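Local coordinates for histone-lysine N-methyltransferase SETMAR (Homo sapiens, PDB 3F2K), which methylates histone H3, acts in double-strand break repair, stalled replication fork restart and DNA integration, and binds DNA through the mariner transposase domain described here, at residues Cys37-Ile42 and Glu99-Glu104; Val75-Trp78 and Gly83-His86; Pro125-Asp130 and Gln142-Leu147. All blocks are in the same frame, centred on the assembly; numbering follows the deposited sequence.

In the fold
All three contacts lie inside the RNase H-like fold of the transposase domain, and the residues that touch are almost all buried. Contact 2 is the backbone-bonded one, pairing strands 72-80 and 83-89 at one margin of the five-stranded sheet. Contacts 1 and 3 instead set helices against strands 34-43 and 126-128, neighbours in that sheet, and no hydrogen bond crosses either. Both bear a magnesium ligand, D38 in contact 1 and D130 in contact 3, yet contact 1 is mixed in character, with a carboxylate against a tyrosine, whereas contact 3 is mainly leucine against leucine. H86 of contact 2 hydrogen-bonds to E104 of contact 1, tying hairpin to helix.

Contact 1: residues Cys37-Ile42 and Glu99-Glu104; sequences CDEKWI and EKYAQE. With MG (magnesium ion), chain D.
E39 and Y101 meet where helix 98-115 lies over the first strand of an RNase H-like fold, the core of mariner and other DDE transposases. E39 OE2 comes to Y101 CE1 at 3.4 Å. The carboxylate lies oblique to the ring, their planes 33° apart, and the two side chains share no hydrogen bond. With CG anti to the backbone N (chi1 -168°), Y101 brings its phenol to the strand. C37 SG lies at the ring edge beside Y101 OH, although this cysteine has two conformers and the close approach is therefore doubtful.

In the first shell of the metal, D38 OD1 binds magnesium at 2.2 Å, with four waters and D130 completing six ligands. Around it, E39 acts in the second shell, bent at chi2 and using its two oxygens differently. E39 OE1 accepts from one metal-bound water at 2.6 Å, while OE2 is hydrogen-bonded to H135, whose ring stacks on Y101. E39 O accepts a hydrogen bond from another metal-bound water. D38 OD2 accepts from a third and is also hydrogen-bonded to N165, probably the asparagine that replaces the third aspartate of the transposase site.

On the same helix as Y101, E104 OE1 is hydrogen-bonded to H86 and S88, and K100 NZ forms a salt bridge with E104 OE2 at 2.8 Å, approaching from 36° out of the carboxylate plane.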
loop_
_atom_site.group_PDB
_atom_site.type_symbol
_atom_site.label_atom_id
_atom_site.label_comp_id
_atom_site.label_asym_id
_atom_site.label_seq_id
_atom_site.Cartn_x
_atom_site.Cartn_y
_atom_site.Cartn_z
ATOM N N CYS A 37 -1.473 1.330 -0.938
ATOM C CA CYS A 37 -0.671 0.662 -1.960
ATOM C C CYS A 37 0.777 0.685 -1.591
ATOM O O CYS A 37 1.156 1.384 -0.652
ATOM C CB CYS A 37 -0.845 1.385 -3.292
ATOM S SG CYS A 37 -0.100 3.008 -3.352
ATOM N N ASP A 38 1.554 -0.061 -2.378
ATOM C CA ASP A 38 2.997 -0.026 -2.341
ATOM C C ASP A 38 3.512 -0.808 -3.535
ATOM O O ASP A 38 2.823 -1.678 -4.130
ATOM C CB ASP A 38 3.577 -0.614 -1.013
ATOM C CG ASP A 38 5.018 -0.106 -0.721
ATOM O OD1 ASP A 38 5.396 0.939 -1.309
ATOM O OD2 ASP A 38 5.705 -0.749 0.083
ATOM N N GLU A 39 4.767 -0.547 -3.800
ATOM C CA GLU A 39 5.527 -1.204 -4.881
ATOM C C GLU A 39 6.443 -2.240 -4.216
ATOM O O GLU A 39 6.992 -2.034 -3.102
ATOM C CB GLU A 39 6.345 -0.143 -5.644
ATOM C CG GLU A 39 5.528 0.828 -6.576
ATOM C CD GLU A 39 4.977 2.075 -5.826
ATOM O OE1 GLU A 39 5.180 2.196 -4.611
ATOM O OE2 GLU A 39 4.394 2.943 -6.509
ATOM N N LYS A 40 6.622 -3.356 -4.908
ATOM C CA LYS A 40 7.662 -4.318 -4.506
ATOM C C LYS A 40 8.323 -4.985 -5.729
ATOM O O LYS A 40 7.664 -5.378 -6.671
ATOM C CB LYS A 40 7.042 -5.399 -3.590
ATOM C CG LYS A 40 7.874 -6.643 -3.354
ATOM C CD LYS A 40 7.224 -7.535 -2.331
ATOM C CE LYS A 40 8.010 -8.832 -2.186
ATOM N NZ LYS A 40 9.142 -8.425 -1.329
ATOM N N TRP A 41 9.643 -5.107 -5.688
ATOM C CA TRP A 41 10.327 -6.028 -6.616
ATOM C C TRP A 41 10.227 -7.511 -6.200
ATOM O O TRP A 41 10.696 -7.924 -5.105
ATOM C CB TRP A 41 11.812 -5.597 -6.786
ATOM C CG TRP A 41 11.961 -4.289 -7.495
ATOM C CD1 TRP A 41 12.135 -3.070 -6.926
ATOM C CD2 TRP A 41 11.872 -4.063 -8.916
ATOM N NE1 TRP A 41 12.178 -2.102 -7.895
ATOM C CE2 TRP A 41 12.033 -2.684 -9.126
ATOM C CE3 TRP A 41 11.696 -4.899 -10.026
ATOM C CZ2 TRP A 41 12.016 -2.107 -10.424
ATOM C CZ3 TRP A 41 11.676 -4.341 -11.305
ATOM C CH2 TRP A 41 11.813 -2.955 -11.494
ATOM N N ILE A 42 9.627 -8.300 -7.078
ATOM C CA ILE A 42 9.465 -9.729 -6.865
ATOM C C ILE A 42 10.635 -10.393 -7.668
ATOM O O ILE A 42 10.697 -10.265 -8.888
ATOM C CB ILE A 42 8.192 -10.258 -7.430
ATOM C CG1 ILE A 42 6.984 -9.776 -6.599
ATOM C CG2 ILE A 42 8.252 -11.866 -7.517
ATOM C CD1 ILE A 42 5.664 -10.311 -7.084
ATOM N N GLU A 99 3.865 10.254 -14.209
ATOM C CA GLU A 99 2.916 10.165 -15.318
ATOM C C GLU A 99 2.277 8.768 -15.319
ATOM O O GLU A 99 1.057 8.618 -15.439
ATOM C CB GLU A 99 3.565 10.498 -16.702
ATOM C CG GLU A 99 3.841 11.998 -16.840
ATOM C CD GLU A 99 5.226 12.415 -16.282
ATOM O OE1 GLU A 99 6.006 11.569 -15.752
ATOM O OE2 GLU A 99 5.588 13.579 -16.442
ATOM N N LYS A 100 3.105 7.762 -15.180
ATOM C CA LYS A 100 2.645 6.363 -15.176
ATOM C C LYS A 100 1.764 6.147 -13.928
ATOM O O LYS A 100 0.766 5.452 -13.995
ATOM C CB LYS A 100 3.890 5.447 -15.112
ATOM C CG LYS A 100 3.606 3.957 -14.870
ATOM C CD LYS A 100 2.506 3.565 -15.808
ATOM C CE LYS A 100 2.779 2.246 -16.446
ATOM N NZ LYS A 100 2.069 1.192 -15.652
ATOM N N TYR A 101 2.242 6.622 -12.787
ATOM C CA TYR A 101 1.494 6.392 -11.506
ATOM C C TYR A 101 0.139 7.081 -11.574
ATOM O O TYR A 101 -0.859 6.482 -11.084
ATOM C CB TYR A 101 2.298 6.886 -10.346
ATOM C CG TYR A 101 1.823 6.496 -8.994
ATOM C CD1 TYR A 101 1.979 5.171 -8.539
ATOM C CD2 TYR A 101 1.276 7.454 -8.141
ATOM C CE1 TYR A 101 1.628 4.811 -7.264
ATOM C CE2 TYR A 101 0.870 7.097 -6.812
ATOM C CZ TYR A 101 1.071 5.767 -6.403
ATOM O OH TYR A 101 0.692 5.379 -5.107
ATOM N N ALA A 102 0.065 8.274 -12.190
ATOM C CA ALA A 102 -1.248 8.931 -12.412
ATOM C C ALA A 102 -2.260 8.081 -13.233
ATOM O O ALA A 102 -3.450 7.989 -12.853
ATOM C CB ALA A 102 -1.086 10.387 -12.993
ATOM N N GLN A 103 -1.771 7.444 -14.307
ATOM C CA GLN A 103 -2.583 6.566 -15.152
ATOM C C GLN A 103 -3.007 5.335 -14.359
ATOM O O GLN A 103 -4.144 4.875 -14.466
ATOM C CB GLN A 103 -1.820 6.178 -16.417
ATOM C CG GLN A 103 -1.678 7.371 -17.350
ATOM C CD GLN A 103 -3.058 8.022 -17.665
ATOM O OE1 GLN A 103 -3.269 9.236 -17.449
ATOM N NE2 GLN A 103 -4.017 7.188 -18.102
ATOM N N GLU A 104 -2.121 4.852 -13.485
ATOM C CA GLU A 104 -2.459 3.713 -12.639
ATOM C C GLU A 104 -3.555 4.044 -11.633
ATOM O O GLU A 104 -4.446 3.211 -11.374
ATOM C CB GLU A 104 -1.193 3.236 -11.920
ATOM C CG GLU A 104 -0.258 2.415 -12.897
ATOM C CD GLU A 104 -0.883 1.129 -13.512
ATOM O OE1 GLU A 104 -1.613 0.366 -12.843
ATOM O OE2 GLU A 104 -0.596 0.842 -14.706
HETATM MG MG MG D . 7.363 1.904 -1.160
HETATM O O HOH W 1 7.727 0.740 0.677
HETATM O O HOH W 2 6.933 3.125 -2.889
HETATM O O HOH W 3 8.064 0.456 -2.411
HETATM O O HOH W 4 9.309 2.835 -1.089
#

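Contact 2: residues Val75-Trp78 and Gly83-His86; sequences VTIW and GLIH
W78 and H86 lie side by side and point the same way from the sheet, and their rings meet obliquely, with planes 33° apart. The nearest approach is between W78 CD1 and H86 CD2, at 3.7 Å. With CG anti to the carbonyl carbon (chi1 -54°), the indole also turns its edge to the neighbouring backbone, for H86 O lies in the ring plane, 3.4 Å from W78 CD1. That same oxygen accepts from W78 N at 2.7 Å, nearly along the C=O axis. On the other side of the pair the bonding is doubled: W78 O accepts from I85 N at 2.9 Å and from H86 N at 3.1 Å. Two residues thus face one, a classic beta bulge in the hairpin of strands 72-80 and 83-89, the antiparallel margin of the RNase H-like sheet. An alanine in place of W78 would probably leave a gap beside H86 CD2 and deprive the Y101 ring, which meets the indole, of its aromatic neighbour. H86 ND1 is hydrogen-bonded to K111 NZ. I77 and L84 cross at about a right angle, CG1 of I77 meeting CD1 of L84 at 3.6 Å, and V195 of helix 184-196 packs against L84.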
loop_
_atom_site.group_PDB
_atom_site.type_symbol
_atom_site.label_atom_id
_atom_site.label_comp_id
_atom_site.label_asym_id
_atom_site.label_seq_id
_atom_site.Cartn_x
_atom_site.Cartn_y
_atom_site.Cartn_z
ATOM N N VAL A 75 5.812 -5.142 -8.884
ATOM C CA VAL A 75 4.337 -5.172 -8.758
ATOM C C VAL A 75 3.918 -3.981 -7.890
ATOM O O VAL A 75 4.681 -3.510 -7.003
ATOM C CB VAL A 75 3.821 -6.545 -8.205
ATOM C CG1 VAL A 75 4.286 -6.787 -6.733
ATOM C CG2 VAL A 75 2.254 -6.682 -8.339
ATOM N N THR A 76 2.725 -3.475 -8.159
ATOM C CA THR A 76 2.071 -2.450 -7.372
ATOM C C THR A 76 0.681 -3.083 -7.097
ATOM O O THR A 76 0.022 -3.652 -7.990
ATOM C CB THR A 76 1.985 -1.093 -8.120
ATOM O OG1 THR A 76 3.304 -0.716 -8.585
ATOM C CG2 THR A 76 1.422 -0.008 -7.176
ATOM N N ILE A 77 0.313 -3.068 -5.836
ATOM C CA ILE A 77 -0.988 -3.560 -5.390
ATOM C C ILE A 77 -1.730 -2.449 -4.653
ATOM O O ILE A 77 -1.164 -1.708 -3.818
ATOM C CB ILE A 77 -0.870 -4.843 -4.510
ATOM C CG1 ILE A 77 -2.287 -5.401 -4.190
ATOM C CG2 ILE A 77 -0.058 -4.580 -3.266
ATOM C CD1 ILE A 77 -2.302 -6.719 -3.402
ATOM N N TRP A 78 -3.014 -2.350 -4.956
ATOM C CA TRP A 78 -3.892 -1.397 -4.401
ATOM C C TRP A 78 -5.058 -2.141 -3.749
ATOM O O TRP A 78 -5.706 -2.974 -4.375
ATOM C CB TRP A 78 -4.502 -0.514 -5.536
ATOM C CG TRP A 78 -3.473 0.166 -6.455
ATOM C CD1 TRP A 78 -2.748 -0.413 -7.467
ATOM C CD2 TRP A 78 -3.123 1.509 -6.428
ATOM N NE1 TRP A 78 -1.978 0.503 -8.087
ATOM C CE2 TRP A 78 -2.167 1.705 -7.448
ATOM C CE3 TRP A 78 -3.508 2.601 -5.612
ATOM C CZ2 TRP A 78 -1.568 2.930 -7.672
ATOM C CZ3 TRP A 78 -2.914 3.797 -5.824
ATOM C CH2 TRP A 78 -1.981 3.973 -6.879
ATOM N N GLY A 83 -11.227 -5.281 0.376
ATOM C CA GLY A 83 -10.552 -6.201 -0.503
ATOM C C GLY A 83 -9.568 -5.643 -1.512
ATOM O O GLY A 83 -9.232 -4.411 -1.468
ATOM N N LEU A 84 -9.126 -6.567 -2.383
ATOM C CA LEU A 84 -8.190 -6.249 -3.463
ATOM C C LEU A 84 -8.933 -5.340 -4.473
ATOM O O LEU A 84 -10.069 -5.654 -4.859
ATOM C CB LEU A 84 -7.773 -7.537 -4.182
ATOM C CG LEU A 84 -6.831 -7.339 -5.372
ATOM C CD1 LEU A 84 -5.558 -6.648 -4.924
ATOM C CD2 LEU A 84 -6.532 -8.730 -6.040
ATOM N N ILE A 85 -8.266 -4.258 -4.879
ATOM C CA ILE A 85 -8.806 -3.296 -5.864
ATOM C C ILE A 85 -8.136 -3.516 -7.246
ATOM O O ILE A 85 -8.827 -3.744 -8.298
ATOM C CB ILE A 85 -8.755 -1.811 -5.403
ATOM C CG1 ILE A 85 -9.603 -1.545 -4.119
ATOM C CG2 ILE A 85 -9.352 -0.841 -6.545
ATOM C CD1 ILE A 85 -9.274 -0.208 -3.412
ATOM N N HIS A 86 -6.817 -3.439 -7.269
ATOM C CA HIS A 86 -6.075 -3.362 -8.559
ATOM C C HIS A 86 -4.646 -3.811 -8.270
ATOM O O HIS A 86 -4.083 -3.480 -7.197
ATOM C CB HIS A 86 -6.042 -1.880 -9.115
ATOM C CG HIS A 86 -5.250 -1.752 -10.414
ATOM N ND1 HIS A 86 -5.510 -2.528 -11.530
ATOM C CD2 HIS A 86 -4.230 -0.925 -10.764
ATOM C CE1 HIS A 86 -4.682 -2.183 -12.505
ATOM N NE2 HIS A 86 -3.906 -1.195 -12.067
#

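Contact 3: residues Pro125-Asp130 and Gln142-Leu147; sequences PILLHD and QKLNEL. With MG (magnesium ion), chain D.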
loop_
_atom_site.group_PDB
_atom_site.type_symbol
_atom_site.label_atom_id
_atom_site.label_comp_id
_atom_site.label_asym_id
_atom_site.label_seq_id
_atom_site.Cartn_x
_atom_site.Cartn_y
_atom_site.Cartn_z
ATOM N N PRO A 125 -12.661 8.484 -0.995
ATOM C CA PRO A 125 -11.576 7.623 -0.626
ATOM C C PRO A 125 -10.373 8.435 -0.080
ATOM O O PRO A 125 -10.252 9.610 -0.387
ATOM C CB PRO A 125 -11.201 6.949 -1.932
ATOM C CG PRO A 125 -11.489 8.077 -3.026
ATOM C CD PRO A 125 -12.801 8.679 -2.470
ATOM N N ILE A 126 -9.531 7.773 0.711
ATOM C CA ILE A 126 -8.363 8.411 1.316
ATOM C C ILE A 126 -7.176 7.534 0.956
ATOM O O ILE A 126 -7.182 6.356 1.223
ATOM C CB ILE A 126 -8.499 8.451 2.896
ATOM C CG1 ILE A 126 -9.738 9.266 3.332
ATOM C CG2 ILE A 126 -7.166 9.035 3.522
ATOM C CD1 ILE A 126 -10.018 9.134 4.869
ATOM N N LEU A 127 -6.187 8.073 0.251
ATOM C CA LEU A 127 -5.096 7.205 -0.194
ATOM C C LEU A 127 -3.969 7.258 0.839
ATOM O O LEU A 127 -3.573 8.369 1.291
ATOM C CB LEU A 127 -4.591 7.665 -1.578
ATOM C CG LEU A 127 -3.412 6.875 -2.073
ATOM C CD1 LEU A 127 -3.759 5.354 -2.285
ATOM C CD2 LEU A 127 -2.970 7.499 -3.399
ATOM N N LEU A 128 -3.476 6.061 1.226
ATOM C CA LEU A 128 -2.286 5.943 2.102
ATOM C C LEU A 128 -1.197 5.302 1.263
ATOM O O LEU A 128 -1.280 4.149 0.864
ATOM C CB LEU A 128 -2.642 4.975 3.238
ATOM C CG LEU A 128 -1.570 4.640 4.305
ATOM C CD1 LEU A 128 -0.702 5.746 4.620
ATOM C CD2 LEU A 128 -2.364 3.918 5.528
ATOM N N HIS A 129 -0.167 6.091 0.999
ATOM C CA HIS A 129 0.947 5.629 0.234
ATOM C C HIS A 129 2.218 6.366 0.709
ATOM O O HIS A 129 2.146 7.410 1.343
ATOM C CB HIS A 129 0.705 5.737 -1.317
ATOM C CG HIS A 129 0.614 7.114 -1.919
ATOM N ND1 HIS A 129 0.471 8.308 -1.229
ATOM C CD2 HIS A 129 0.563 7.456 -3.237
ATOM C CE1 HIS A 129 0.372 9.308 -2.094
ATOM N NE2 HIS A 129 0.443 8.816 -3.312
ATOM N N ASP A 130 3.359 5.800 0.372
ATOM C CA ASP A 130 4.623 6.333 0.889
ATOM C C ASP A 130 5.123 7.483 0.011
ATOM O O ASP A 130 4.451 7.883 -0.960
ATOM C CB ASP A 130 5.651 5.199 1.157
ATOM C CG ASP A 130 6.147 4.505 -0.103
ATOM O OD1 ASP A 130 6.110 5.092 -1.216
ATOM O OD2 ASP A 130 6.652 3.344 0.025
ATOM N N GLN A 142 -2.387 16.220 -9.132
ATOM C CA GLN A 142 -3.599 16.660 -9.841
ATOM C C GLN A 142 -4.633 15.520 -10.082
ATOM O O GLN A 142 -5.821 15.748 -9.956
ATOM C CB GLN A 142 -3.240 17.342 -11.145
ATOM C CG GLN A 142 -4.511 18.076 -11.691
ATOM C CD GLN A 142 -4.268 18.764 -12.998
ATOM O OE1 GLN A 142 -4.062 18.124 -14.053
ATOM N NE2 GLN A 142 -4.297 20.070 -12.951
ATOM N N LYS A 143 -4.178 14.329 -10.397
ATOM C CA LYS A 143 -5.076 13.220 -10.626
ATOM C C LYS A 143 -5.871 12.931 -9.355
ATOM O O LYS A 143 -7.072 12.684 -9.393
ATOM C CB LYS A 143 -4.263 12.002 -11.033
ATOM C CG LYS A 143 -5.141 10.742 -11.373
ATOM C CD LYS A 143 -6.181 11.061 -12.434
ATOM C CE LYS A 143 -5.541 11.376 -13.768
ATOM N NZ LYS A 143 -6.649 11.328 -14.809
ATOM N N LEU A 144 -5.154 12.903 -8.236
ATOM C CA LEU A 144 -5.779 12.675 -6.941
ATOM C C LEU A 144 -6.800 13.768 -6.676
ATOM O O LEU A 144 -7.956 13.438 -6.343
ATOM C CB LEU A 144 -4.752 12.581 -5.792
ATOM C CG LEU A 144 -3.985 11.214 -5.953
ATOM C CD1 LEU A 144 -2.730 11.210 -5.017
ATOM C CD2 LEU A 144 -4.822 9.913 -5.741
ATOM N N ASN A 145 -6.437 15.030 -6.907
ATOM C CA ASN A 145 -7.381 16.096 -6.642
ATOM C C ASN A 145 -8.647 15.932 -7.556
ATOM O O ASN A 145 -9.795 16.039 -7.079
ATOM C CB ASN A 145 -6.704 17.465 -6.810
ATOM C CG ASN A 145 -7.700 18.631 -6.685
ATOM O OD1 ASN A 145 -8.117 19.219 -7.714
ATOM N ND2 ASN A 145 -8.077 18.963 -5.464
ATOM N N GLU A 146 -8.425 15.658 -8.830
ATOM C CA GLU A 146 -9.479 15.520 -9.817
ATOM C C GLU A 146 -10.422 14.372 -9.557
ATOM O O GLU A 146 -11.619 14.545 -9.755
ATOM C CB GLU A 146 -8.899 15.401 -11.222
ATOM C CG GLU A 146 -8.238 16.661 -11.634
ATOM C CD GLU A 146 -7.800 16.605 -13.096
ATOM O OE1 GLU A 146 -7.757 15.493 -13.639
ATOM O OE2 GLU A 146 -7.469 17.666 -13.678
ATOM N N LEU A 147 -9.927 13.280 -8.978
ATOM C CA LEU A 147 -10.794 12.155 -8.706
ATOM C C LEU A 147 -11.393 12.177 -7.333
ATOM O O LEU A 147 -12.167 11.269 -7.007
ATOM C CB LEU A 147 -10.051 10.842 -8.936
ATOM C CG LEU A 147 -9.549 10.534 -10.351
ATOM C CD1 LEU A 147 -8.830 9.237 -10.290
ATOM C CD2 LEU A 147 -10.778 10.414 -11.385
HETATM MG MG MG D . 7.363 1.904 -1.160
HETATM O O HOH W 2 6.933 3.125 -2.889
HETATM O O HOH W 4 9.309 2.835 -1.089
HETATM O O HOH W 3 8.064 0.456 -2.411
HETATM O O HOH W 1 7.727 0.740 0.677
#
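L127 and L144 carry the apolar part of this contact, between an inner strand, 126-128, of the RNase H-like sheet and helix 140-147. Their side chains cross at about a right angle, and only methyl groups meet: L127 CD2 lies 3.8 Å from L144 CD2 and a little farther from L144 CD1. L127 has its CG anti to the backbone nitrogen (chi1 177°), while L144 places its own CG anti to the carbonyl carbon (chi1 -71°), and these torsions help to set the two CD2 methyls against each other.

The aromatic part belongs to H129. L127 CD2 sits over one face of the imidazole, 3.5 Å above the plane and offset toward the rim, so one methyl serves both the leucine and the ring. L144 CD1 reaches H129 NE2 obliquely, at 4.3 Å. The ring of H135 also meets H129, nearly parallel to it.

Metal and polar bonds lie at the strand's C-terminal side, away from the leucines. D130 OD2 binds magnesium at 2.0 Å. D130 OD1 accepts from a metal-bound water at 2.7 Å and from the backbone N of A132, two bonds that probably limit rotation of the carboxylate.

Around these groups, L127 pairs through its backbone with E150 and L152 and packs on V35 of strand 34-43, while L144 also touches V151 of strand 150-151 and I105 of helix 98-115.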